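Local coordinates for putative metal-dependent hydrolase (Parabacteroides distasonis ATCC 8503, PDB 3KL7), which binds two zinc ions in a metallo-beta-lactamase fold and is probably a metal-dependent hydrolase, its substrate not being established, at residues I68-G76 and Y139-Y148; G154-T163 and L172-P181. One frame throughout, in Å; residues are numbered along the deposited sequence.

Contact 1: I68-G76 and Y139-Y148; sequences IILITHEHG and YHPRHRDNGY. With ZN (zinc ion), chain C.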
loop_
_atom_site.group_PDB
_atom_site.type_symbol
_atom_site.label_atom_id
_atom_site.label_comp_id
_atom_site.label_asym_id
_atom_site.label_seq_id
_atom_site.Cartn_x
_atom_site.Cartn_y
_atom_site.Cartn_z
ATOM N N ILE A 68 -2.702 -2.305 -14.043
ATOM C CA ILE A 68 -3.168 -1.295 -13.124
ATOM C C ILE A 68 -2.019 -0.674 -12.375
ATOM O O ILE A 68 -1.123 -1.388 -11.923
ATOM C CB ILE A 68 -4.146 -1.900 -12.080
ATOM C CG1 ILE A 68 -5.357 -2.518 -12.799
ATOM C CG2 ILE A 68 -4.610 -0.812 -11.064
ATOM C CD1 ILE A 68 -6.292 -3.250 -11.873
ATOM N N ILE A 69 -2.045 0.668 -12.238
ATOM C CA ILE A 69 -1.090 1.386 -11.385
ATOM C C ILE A 69 -1.853 2.163 -10.331
ATOM O O ILE A 69 -2.709 2.993 -10.643
ATOM C CB ILE A 69 -0.172 2.359 -12.208
ATOM C CG1 ILE A 69 0.597 1.564 -13.303
ATOM C CG2 ILE A 69 0.828 3.151 -11.239
ATOM C CD1 ILE A 69 1.319 2.419 -14.307
ATOM N N LEU A 70 -1.554 1.866 -9.079
ATOM C CA LEU A 70 -2.176 2.520 -7.934
ATOM C C LEU A 70 -1.204 3.551 -7.345
ATOM O O LEU A 70 -0.092 3.195 -6.969
ATOM C CB LEU A 70 -2.445 1.489 -6.839
ATOM C CG LEU A 70 -3.832 0.999 -6.587
ATOM C CD1 LEU A 70 -4.802 2.183 -6.393
ATOM C CD2 LEU A 70 -4.269 0.113 -7.725
ATOM N N ILE A 71 -1.627 4.795 -7.236
ATOM C CA ILE A 71 -0.836 5.800 -6.513
ATOM C C ILE A 71 -1.546 6.233 -5.231
ATOM O O ILE A 71 -2.707 6.675 -5.272
ATOM C CB ILE A 71 -0.569 7.047 -7.354
ATOM C CG1 ILE A 71 0.012 6.666 -8.710
ATOM C CG2 ILE A 71 0.382 7.995 -6.598
ATOM C CD1 ILE A 71 1.214 5.737 -8.625
ATOM N N THR A 72 -0.853 6.112 -4.092
ATOM C CA THR A 72 -1.419 6.541 -2.780
ATOM C C THR A 72 -1.372 8.076 -2.596
ATOM O O THR A 72 -2.348 8.687 -2.124
ATOM C CB THR A 72 -0.661 5.904 -1.616
ATOM O OG1 THR A 72 0.728 6.242 -1.711
ATOM C CG2 THR A 72 -0.827 4.382 -1.618
ATOM N N HIS A 73 -0.243 8.695 -2.947
ATOM C CA HIS A 73 -0.118 10.158 -2.857
ATOM C C HIS A 73 1.069 10.665 -3.639
ATOM O O HIS A 73 1.833 9.875 -4.195
ATOM C CB HIS A 73 -0.069 10.635 -1.380
ATOM C CG HIS A 73 1.148 10.188 -0.626
ATOM N ND1 HIS A 73 1.422 8.861 -0.373
ATOM C CD2 HIS A 73 2.143 10.897 -0.043
ATOM C CE1 HIS A 73 2.547 8.774 0.318
ATOM N NE2 HIS A 73 3.005 9.995 0.528
ATOM N N GLU A 74 1.230 11.996 -3.653
ATOM C CA GLU A 74 2.030 12.706 -4.658
ATOM C C GLU A 74 3.532 12.840 -4.372
ATOM O O GLU A 74 4.281 13.251 -5.239
ATOM C CB GLU A 74 1.450 14.112 -4.844
ATOM C CG GLU A 74 1.812 15.078 -3.729
ATOM C CD GLU A 74 0.844 16.220 -3.607
ATOM O OE1 GLU A 74 -0.230 16.036 -2.982
ATOM O OE2 GLU A 74 1.159 17.314 -4.122
ATOM N N HIS A 75 3.959 12.509 -3.156
ATOM C CA HIS A 75 5.381 12.614 -2.788
ATOM C C HIS A 75 6.276 11.772 -3.715
ATOM O O HIS A 75 5.870 10.718 -4.201
ATOM C CB HIS A 75 5.593 12.197 -1.312
ATOM C CG HIS A 75 5.062 13.189 -0.316
ATOM N ND1 HIS A 75 4.719 12.840 0.966
ATOM C CD2 HIS A 75 4.804 14.512 -0.425
ATOM C CE1 HIS A 75 4.284 13.906 1.610
ATOM N NE2 HIS A 75 4.315 14.931 0.787
ATOM N N GLY A 76 7.500 12.253 -3.935
ATOM C CA GLY A 76 8.442 11.657 -4.933
ATOM C C GLY A 76 8.889 10.214 -4.683
ATOM O O GLY A 76 9.288 9.522 -5.608
ATOM N N TYR A 139 3.350 17.141 6.395
ATOM C CA TYR A 139 3.700 15.947 5.637
ATOM C C TYR A 139 2.493 15.369 4.892
ATOM O O TYR A 139 2.468 15.382 3.665
ATOM C CB TYR A 139 4.342 14.895 6.528
ATOM C CG TYR A 139 5.683 15.321 7.099
ATOM C CD1 TYR A 139 6.638 15.955 6.295
ATOM C CD2 TYR A 139 6.005 15.083 8.445
ATOM C CE1 TYR A 139 7.862 16.350 6.810
ATOM C CE2 TYR A 139 7.229 15.477 8.970
ATOM C CZ TYR A 139 8.157 16.106 8.145
ATOM O OH TYR A 139 9.362 16.485 8.649
ATOM N N HIS A 140 1.499 14.875 5.636
ATOM C CA HIS A 140 0.312 14.266 5.033
ATOM C C HIS A 140 -0.939 14.795 5.695
ATOM O O HIS A 140 -1.385 14.261 6.683
ATOM C CB HIS A 140 0.380 12.720 5.141
ATOM C CG HIS A 140 1.681 12.148 4.657
ATOM N ND1 HIS A 140 2.711 11.823 5.509
ATOM C CD2 HIS A 140 2.131 11.888 3.407
ATOM C CE1 HIS A 140 3.738 11.375 4.805
ATOM N NE2 HIS A 140 3.413 11.405 3.528
ATOM N N PRO A 141 -1.509 15.869 5.143
ATOM C CA PRO A 141 -2.680 16.446 5.743
ATOM C C PRO A 141 -3.922 15.668 5.414
ATOM O O PRO A 141 -4.039 15.110 4.335
ATOM C CB PRO A 141 -2.741 17.850 5.138
ATOM C CG PRO A 141 -2.072 17.744 3.862
ATOM C CD PRO A 141 -1.112 16.580 3.924
ATOM N N ARG A 142 -4.849 15.660 6.352
ATOM C CA ARG A 142 -6.076 14.930 6.232
ATOM C C ARG A 142 -6.781 15.136 4.867
ATOM O O ARG A 142 -6.747 16.211 4.300
ATOM C CB ARG A 142 -7.012 15.345 7.375
ATOM C CG ARG A 142 -8.052 14.376 7.641
ATOM C CD ARG A 142 -8.756 14.639 8.944
ATOM N NE ARG A 142 -9.642 13.518 9.279
ATOM C CZ ARG A 142 -10.243 13.346 10.459
ATOM N NH1 ARG A 142 -10.072 14.227 11.440
ATOM N NH2 ARG A 142 -11.025 12.282 10.655
ATOM N N HIS A 143 -7.406 14.070 4.378
ATOM C CA HIS A 143 -8.238 14.081 3.122
ATOM C C HIS A 143 -7.413 14.025 1.828
ATOM O O HIS A 143 -7.853 13.435 0.830
ATOM C CB HIS A 143 -9.220 15.291 3.069
ATOM C CG HIS A 143 -10.094 15.423 4.283
ATOM N ND1 HIS A 143 -10.885 14.395 4.748
ATOM C CD2 HIS A 143 -10.309 16.471 5.119
ATOM C CE1 HIS A 143 -11.545 14.799 5.823
ATOM N NE2 HIS A 143 -11.214 16.056 6.069
ATOM N N ARG A 144 -6.224 14.630 1.845
ATOM C CA ARG A 144 -5.411 14.769 0.630
ATOM C C ARG A 144 -4.993 13.435 -0.003
ATOM O O ARG A 144 -4.980 13.305 -1.220
ATOM C CB ARG A 144 -4.173 15.610 0.916
ATOM C CG ARG A 144 -3.472 16.099 -0.324
ATOM C CD ARG A 144 -2.121 16.655 0.005
ATOM N NE ARG A 144 -1.219 15.604 0.455
ATOM C CZ ARG A 144 0.001 15.819 0.944
ATOM N NH1 ARG A 144 0.476 17.066 1.048
ATOM N NH2 ARG A 144 0.747 14.792 1.326
ATOM N N ASP A 145 -4.675 12.447 0.836
ATOM C CA ASP A 145 -4.058 11.201 0.376
ATOM C C ASP A 145 -4.920 9.948 0.684
ATOM O O ASP A 145 -5.841 9.983 1.506
ATOM C CB ASP A 145 -2.674 11.036 1.038
ATOM C CG ASP A 145 -1.752 12.274 0.836
ATOM O OD1 ASP A 145 -1.965 13.041 -0.139
ATOM O OD2 ASP A 145 -0.801 12.457 1.651
ATOM N N ASN A 146 -4.584 8.842 0.023
ATOM C CA ASN A 146 -5.346 7.591 0.146
ATOM C C ASN A 146 -4.526 6.467 0.653
ATOM O O ASN A 146 -3.359 6.317 0.297
ATOM C CB ASN A 146 -5.874 7.142 -1.235
ATOM C CG ASN A 146 -6.939 8.046 -1.786
ATOM O OD1 ASN A 146 -7.690 8.701 -1.036
ATOM N ND2 ASN A 146 -7.026 8.091 -3.104
ATOM N N GLY A 147 -5.136 5.654 1.483
ATOM C CA GLY A 147 -4.753 4.249 1.582
ATOM C C GLY A 147 -5.759 3.504 0.696
ATOM O O GLY A 147 -6.759 4.101 0.293
ATOM N N TYR A 148 -5.490 2.217 0.391
ATOM C CA TYR A 148 -6.399 1.380 -0.441
ATOM C C TYR A 148 -6.628 0.014 0.166
ATOM O O TYR A 148 -5.730 -0.569 0.711
ATOM C CB TYR A 148 -5.826 1.178 -1.854
ATOM C CG TYR A 148 -5.633 2.446 -2.578
ATOM C CD1 TYR A 148 -6.726 3.200 -2.989
ATOM C CD2 TYR A 148 -4.359 2.933 -2.838
ATOM C CE1 TYR A 148 -6.553 4.391 -3.650
ATOM C CE2 TYR A 148 -4.181 4.113 -3.487
ATOM C CZ TYR A 148 -5.285 4.851 -3.894
ATOM O OH TYR A 148 -5.106 6.055 -4.547
HETATM ZN ZN ZN C . 4.656 10.717 1.948
HETATM O O HOH W 1 3.366 17.320 1.629
HETATM O O HOH W 2 6.380 10.148 1.017
#

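Contact 2: G154-T163 and L172-P181; sequences GLRVYIAGDT and LKDIDIAFLP. With ZN (zinc ion), chain C; ZN (zinc ion), chain D; GOL (glycerol), chain F.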
loop_
_atom_site.group_PDB
_atom_site.type_symbol
_atom_site.label_atom_id
_atom_site.label_comp_id
_atom_site.label_asym_id
_atom_site.label_seq_id
_atom_site.Cartn_x
_atom_site.Cartn_y
_atom_site.Cartn_z
ATOM N N GLY A 154 -12.370 -12.282 -2.256
ATOM C CA GLY A 154 -12.515 -12.397 -0.796
ATOM C C GLY A 154 -11.252 -12.072 0.010
ATOM O O GLY A 154 -11.332 -11.826 1.206
ATOM N N LEU A 155 -10.088 -12.080 -0.639
ATOM C CA LEU A 155 -8.834 -11.777 0.049
ATOM C C LEU A 155 -8.649 -10.276 0.066
ATOM O O LEU A 155 -8.534 -9.666 -0.986
ATOM C CB LEU A 155 -7.658 -12.438 -0.674
ATOM C CG LEU A 155 -6.308 -12.340 0.009
ATOM C CD1 LEU A 155 -6.262 -13.275 1.158
ATOM C CD2 LEU A 155 -5.214 -12.671 -0.974
ATOM N N ARG A 156 -8.618 -9.688 1.266
ATOM C CA ARG A 156 -8.528 -8.220 1.422
ATOM C C ARG A 156 -7.140 -7.766 1.837
ATOM O O ARG A 156 -6.631 -8.166 2.858
ATOM C CB ARG A 156 -9.590 -7.716 2.424
ATOM C CG ARG A 156 -11.039 -7.868 1.875
ATOM C CD ARG A 156 -12.143 -7.783 2.946
ATOM N NE ARG A 156 -12.151 -6.539 3.735
ATOM C CZ ARG A 156 -12.476 -5.330 3.260
ATOM N NH1 ARG A 156 -12.785 -5.156 1.992
ATOM N NH2 ARG A 156 -12.474 -4.289 4.064
ATOM N N VAL A 157 -6.542 -6.928 1.014
ATOM C CA VAL A 157 -5.173 -6.441 1.234
ATOM C C VAL A 157 -5.259 -4.951 1.460
ATOM O O VAL A 157 -5.721 -4.219 0.587
ATOM C CB VAL A 157 -4.279 -6.711 0.001
ATOM C CG1 VAL A 157 -2.844 -6.214 0.236
ATOM C CG2 VAL A 157 -4.298 -8.191 -0.355
ATOM N N TYR A 158 -4.843 -4.506 2.640
ATOM C CA TYR A 158 -4.863 -3.073 2.996
ATOM C C TYR A 158 -3.479 -2.491 2.802
ATOM O O TYR A 158 -2.530 -2.914 3.451
ATOM C CB TYR A 158 -5.323 -2.903 4.445
ATOM C CG TYR A 158 -5.161 -1.502 5.019
ATOM C CD1 TYR A 158 -5.471 -0.385 4.277
ATOM C CD2 TYR A 158 -4.730 -1.319 6.319
ATOM C CE1 TYR A 158 -5.335 0.907 4.814
ATOM C CE2 TYR A 158 -4.579 -0.027 6.865
ATOM C CZ TYR A 158 -4.884 1.074 6.101
ATOM O OH TYR A 158 -4.740 2.348 6.637
ATOM N N ILE A 159 -3.354 -1.556 1.871
ATOM C CA ILE A 159 -2.108 -0.810 1.690
ATOM C C ILE A 159 -2.320 0.622 2.252
ATOM O O ILE A 159 -3.027 1.425 1.668
ATOM C CB ILE A 159 -1.694 -0.765 0.198
ATOM C CG1 ILE A 159 -1.464 -2.227 -0.326
ATOM C CG2 ILE A 159 -0.416 0.132 0.009
ATOM C CD1 ILE A 159 -1.490 -2.356 -1.790
ATOM N N ALA A 160 -1.714 0.911 3.406
ATOM C CA ALA A 160 -2.033 2.144 4.131
ATOM C C ALA A 160 -1.501 3.399 3.453
ATOM O O ALA A 160 -2.049 4.462 3.629
ATOM C CB ALA A 160 -1.539 2.067 5.570
ATOM N N GLY A 161 -0.456 3.275 2.667
ATOM C CA GLY A 161 0.235 4.480 2.178
ATOM C C GLY A 161 0.963 5.155 3.351
ATOM O O GLY A 161 1.452 4.462 4.251
ATOM N N ASP A 162 1.028 6.494 3.350
ATOM C CA ASP A 162 1.718 7.232 4.431
ATOM C C ASP A 162 0.715 7.821 5.436
ATOM O O ASP A 162 -0.065 8.696 5.101
ATOM C CB ASP A 162 2.626 8.329 3.851
ATOM C CG ASP A 162 3.915 7.759 3.235
ATOM O OD1 ASP A 162 4.128 6.505 3.310
ATOM O OD2 ASP A 162 4.718 8.548 2.698
ATOM N N THR A 163 0.756 7.310 6.674
ATOM C CA THR A 163 -0.226 7.665 7.693
ATOM C C THR A 163 0.330 7.423 9.097
ATOM O O THR A 163 1.361 6.808 9.267
ATOM C CB THR A 163 -1.498 6.826 7.512
ATOM O OG1 THR A 163 -2.489 7.197 8.499
ATOM C CG2 THR A 163 -1.173 5.325 7.622
ATOM N N LEU A 172 -11.590 -0.529 9.757
ATOM C CA LEU A 172 -11.108 -1.510 8.788
ATOM C C LEU A 172 -11.523 -2.925 9.221
ATOM O O LEU A 172 -11.116 -3.406 10.286
ATOM C CB LEU A 172 -9.592 -1.429 8.661
ATOM C CG LEU A 172 -9.029 -0.179 7.974
ATOM C CD1 LEU A 172 -7.483 -0.071 8.219
ATOM C CD2 LEU A 172 -9.355 -0.192 6.464
ATOM N N LYS A 173 -12.328 -3.590 8.401
ATOM C CA LYS A 173 -12.847 -4.910 8.768
ATOM C C LYS A 173 -12.326 -5.990 7.849
ATOM O O LYS A 173 -12.096 -5.750 6.660
ATOM C CB LYS A 173 -14.367 -4.911 8.759
ATOM C CG LYS A 173 -15.019 -3.826 9.648
ATOM C CD LYS A 173 -14.574 -3.916 11.136
ATOM C CE LYS A 173 -15.269 -2.838 11.987
ATOM N NZ LYS A 173 -14.653 -2.670 13.368
ATOM N N ASP A 174 -12.119 -7.178 8.425
ATOM C CA ASP A 174 -11.785 -8.392 7.680
ATOM C C ASP A 174 -10.580 -8.232 6.756
ATOM O O ASP A 174 -10.617 -8.657 5.583
ATOM C CB ASP A 174 -12.995 -8.857 6.907
ATOM C CG ASP A 174 -14.183 -9.182 7.822
ATOM O OD1 ASP A 174 -13.999 -9.959 8.779
ATOM O OD2 ASP A 174 -15.300 -8.654 7.582
ATOM N N ILE A 175 -9.514 -7.633 7.273
ATOM C CA ILE A 175 -8.303 -7.456 6.499
ATOM C C ILE A 175 -7.431 -8.698 6.644
ATOM O O ILE A 175 -7.066 -9.077 7.740
ATOM C CB ILE A 175 -7.533 -6.196 6.928
ATOM C CG1 ILE A 175 -8.422 -4.928 6.753
ATOM C CG2 ILE A 175 -6.245 -6.055 6.130
ATOM C CD1 ILE A 175 -8.788 -4.578 5.278
ATOM N N ASP A 176 -7.138 -9.354 5.522
ATOM C CA ASP A 176 -6.255 -10.532 5.523
ATOM C C ASP A 176 -4.775 -10.116 5.595
ATOM O O ASP A 176 -3.993 -10.702 6.330
ATOM C CB ASP A 176 -6.494 -11.380 4.265
ATOM C CG ASP A 176 -7.863 -12.050 4.261
ATOM O OD1 ASP A 176 -8.019 -13.118 4.918
ATOM O OD2 ASP A 176 -8.784 -11.520 3.586
ATOM N N ILE A 177 -4.410 -9.110 4.811
ATOM C CA ILE A 177 -2.999 -8.671 4.705
ATOM C C ILE A 177 -2.915 -7.156 4.785
ATOM O O ILE A 177 -3.652 -6.466 4.136
ATOM C CB ILE A 177 -2.361 -9.117 3.359
ATOM C CG1 ILE A 177 -2.386 -10.646 3.219
ATOM C CG2 ILE A 177 -0.888 -8.581 3.258
ATOM C CD1 ILE A 177 -2.389 -11.156 1.769
ATOM N N ALA A 178 -2.008 -6.647 5.596
ATOM C CA ALA A 178 -1.883 -5.215 5.750
ATOM C C ALA A 178 -0.468 -4.776 5.636
ATOM O O ALA A 178 0.434 -5.423 6.131
ATOM C CB ALA A 178 -2.492 -4.748 7.106
ATOM N N PHE A 179 -0.282 -3.657 4.971
ATOM C CA PHE A 179 0.979 -2.984 4.922
ATOM C C PHE A 179 0.847 -1.672 5.662
ATOM O O PHE A 179 0.069 -0.816 5.269
ATOM C CB PHE A 179 1.399 -2.737 3.454
ATOM C CG PHE A 179 1.642 -4.014 2.672
ATOM C CD1 PHE A 179 0.575 -4.737 2.149
ATOM C CD2 PHE A 179 2.917 -4.492 2.486
ATOM C CE1 PHE A 179 0.791 -5.901 1.454
ATOM C CE2 PHE A 179 3.135 -5.659 1.796
ATOM C CZ PHE A 179 2.076 -6.365 1.282
ATOM N N LEU A 180 1.609 -1.528 6.745
ATOM C CA LEU A 180 1.662 -0.274 7.520
ATOM C C LEU A 180 3.056 0.352 7.440
ATOM O O LEU A 180 4.078 -0.373 7.495
ATOM C CB LEU A 180 1.318 -0.546 8.985
ATOM C CG LEU A 180 -0.090 -1.066 9.200
ATOM C CD1 LEU A 180 -0.345 -1.385 10.704
ATOM C CD2 LEU A 180 -1.115 -0.053 8.648
ATOM N N PRO A 181 3.115 1.703 7.308
ATOM C CA PRO A 181 4.367 2.478 7.209
ATOM C C PRO A 181 4.979 2.811 8.553
ATOM O O PRO A 181 4.295 3.337 9.425
ATOM C CB PRO A 181 3.914 3.769 6.525
ATOM C CG PRO A 181 2.535 3.937 6.969
ATOM C CD PRO A 181 1.950 2.546 6.995
HETATM ZN ZN ZN C . 4.656 10.717 1.948
HETATM ZN ZN ZN D . 6.560 8.224 1.764
HETATM C C1 GOL F . -14.543 -2.019 5.946
HETATM O O1 GOL F . -13.192 -1.934 5.530
HETATM C C2 GOL F . -15.491 -2.394 4.778
HETATM O O2 GOL F . -14.850 -2.217 3.543
HETATM C C3 GOL F . -16.801 -1.563 4.886
HETATM O O3 GOL F . -17.493 -1.515 3.677
HETATM O O HOH W 2 6.380 10.148 1.017
#

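Contact 1: I68-G76 and Y139-Y148
Three histidines drawn from both segments converge on one zinc ion: His73 through NE2, His75 through ND1 and His140 through NE2, the last at 2.1 Å from the metal. Using ND1 turns the far nitrogen of His75 toward the 139-148 loop, where a water lies in the ring plane, 2.7 Å from His75 NE2, and also bonds Tyr139 O and Arg144 NH1. The ring planes of His73 and His140 stand 78° apart as the two nitrogens converge on the metal. Behind them, His140 ND1 is held by Asn131, and His73 ND1 donates to Thr72 OG1, itself bonded to Asp52. His73, His75 and His140, with the bridging Asp162, bind this zinc in a metallo-beta-lactamase fold, whose HxHxDH motif begins with His73 and His75.

Charged groups form a second shell. The Arg144 chain, otherwise extended, bends at chi3 (68°), which lets it clasp Asp145 side-on, with NE 2.7 Å from OD1 and NH2 on the syn lone pair of OD2; the carboxylate lies against His73 CB. Glu74 OE1 lies over one guanidinium face, a long, purely electrostatic pairing, while Asn99 supplies its hydrogen bond.

Nearer the strands, Tyr148 OH donates to Ile71 O over 2.6 Å from above the carbonyl plane and accepts from Asn146 ND2. Leu70 CD1 sits over the centre of that tyrosine ring, 3.5 Å from its centroid, and Asn146 N bonds Thr72 O.

Contact 2: G154-T163 and L172-P181
Arg156 O is gripped by two successive amides, Asp176 N at 3.0 Å and Ile177 N, the latter meeting it more directly. The aspartate returns the favour: with CG beside its own backbone N (chi1 -68°), Asp176 reaches back so that OD2 accepts from Arg156 N in an almost straight bond (175° at the hydrogen), while OD1 pairs with Lys203. Both backbone polar atoms of Arg156 are thus engaged where the strands begin. Its side chain bends at chi3 (58°) and lays the guanidinium edge-on to Lys173 O, which takes both NE and NH2 as a two-pronged grip on one oxygen, each at 3.0 Å; NH1 forms a salt bridge with Glu125. A glycerol, probably from the crystallisation liquor, rests against the same group.

Beyond this point Tyr158 N bonds Ile177 O at 2.7 Å, and Phe179 N and Ala160 N continue the parallel pairing. On the sheet face carrying Val157, Ile159, Ile177 and Phe179, Val157 CG1 touches the edge of the phenylalanine ring, 3.8 Å from Phe179 CE1, and Ile159 runs alongside the same side chain; Ile32 and Phe34 of the other sheet pack against this phenylalanine. On the reverse face the Tyr158 ring is roofed by Leu172 CD1, 3.6 Å from its centroid and displaced toward the rim, while Leu180 CD2 approaches obliquely.

At the far end Pro181 packs against Gly161 and Thr163 beside the loop that carries Asp162. Asp162 OD2 bridges the two zinc ions, 2.3 Å from the zinc that His73 also binds and 2.1 Å from the second zinc, and a water spans the same pair. An aspartate bridging two zincs from the loop after a strand is found in many dinuclear hydrolases of the metallo-beta-lactamase superfamily.

From the N terminus, strand 68-71 of the first sheet leads into the histidine loop; a long excursion through helices 81-87 and 98-104 then returns at 139-148, where contact 1 closes it across the two sheets. The chain runs on along strand 146-152 and turns back into 155-159, and only then does contact 2 open, closing a much shorter loop between parallel neighbours. The two are therefore in series, neither nested nor crossed. Within the second sheet they are joined by a probable hydrogen bond, Tyr148 O to Ile159 N, at 2.8 Å. At the metal end they share a zinc ion and its water, so loops from both sheets assemble one site.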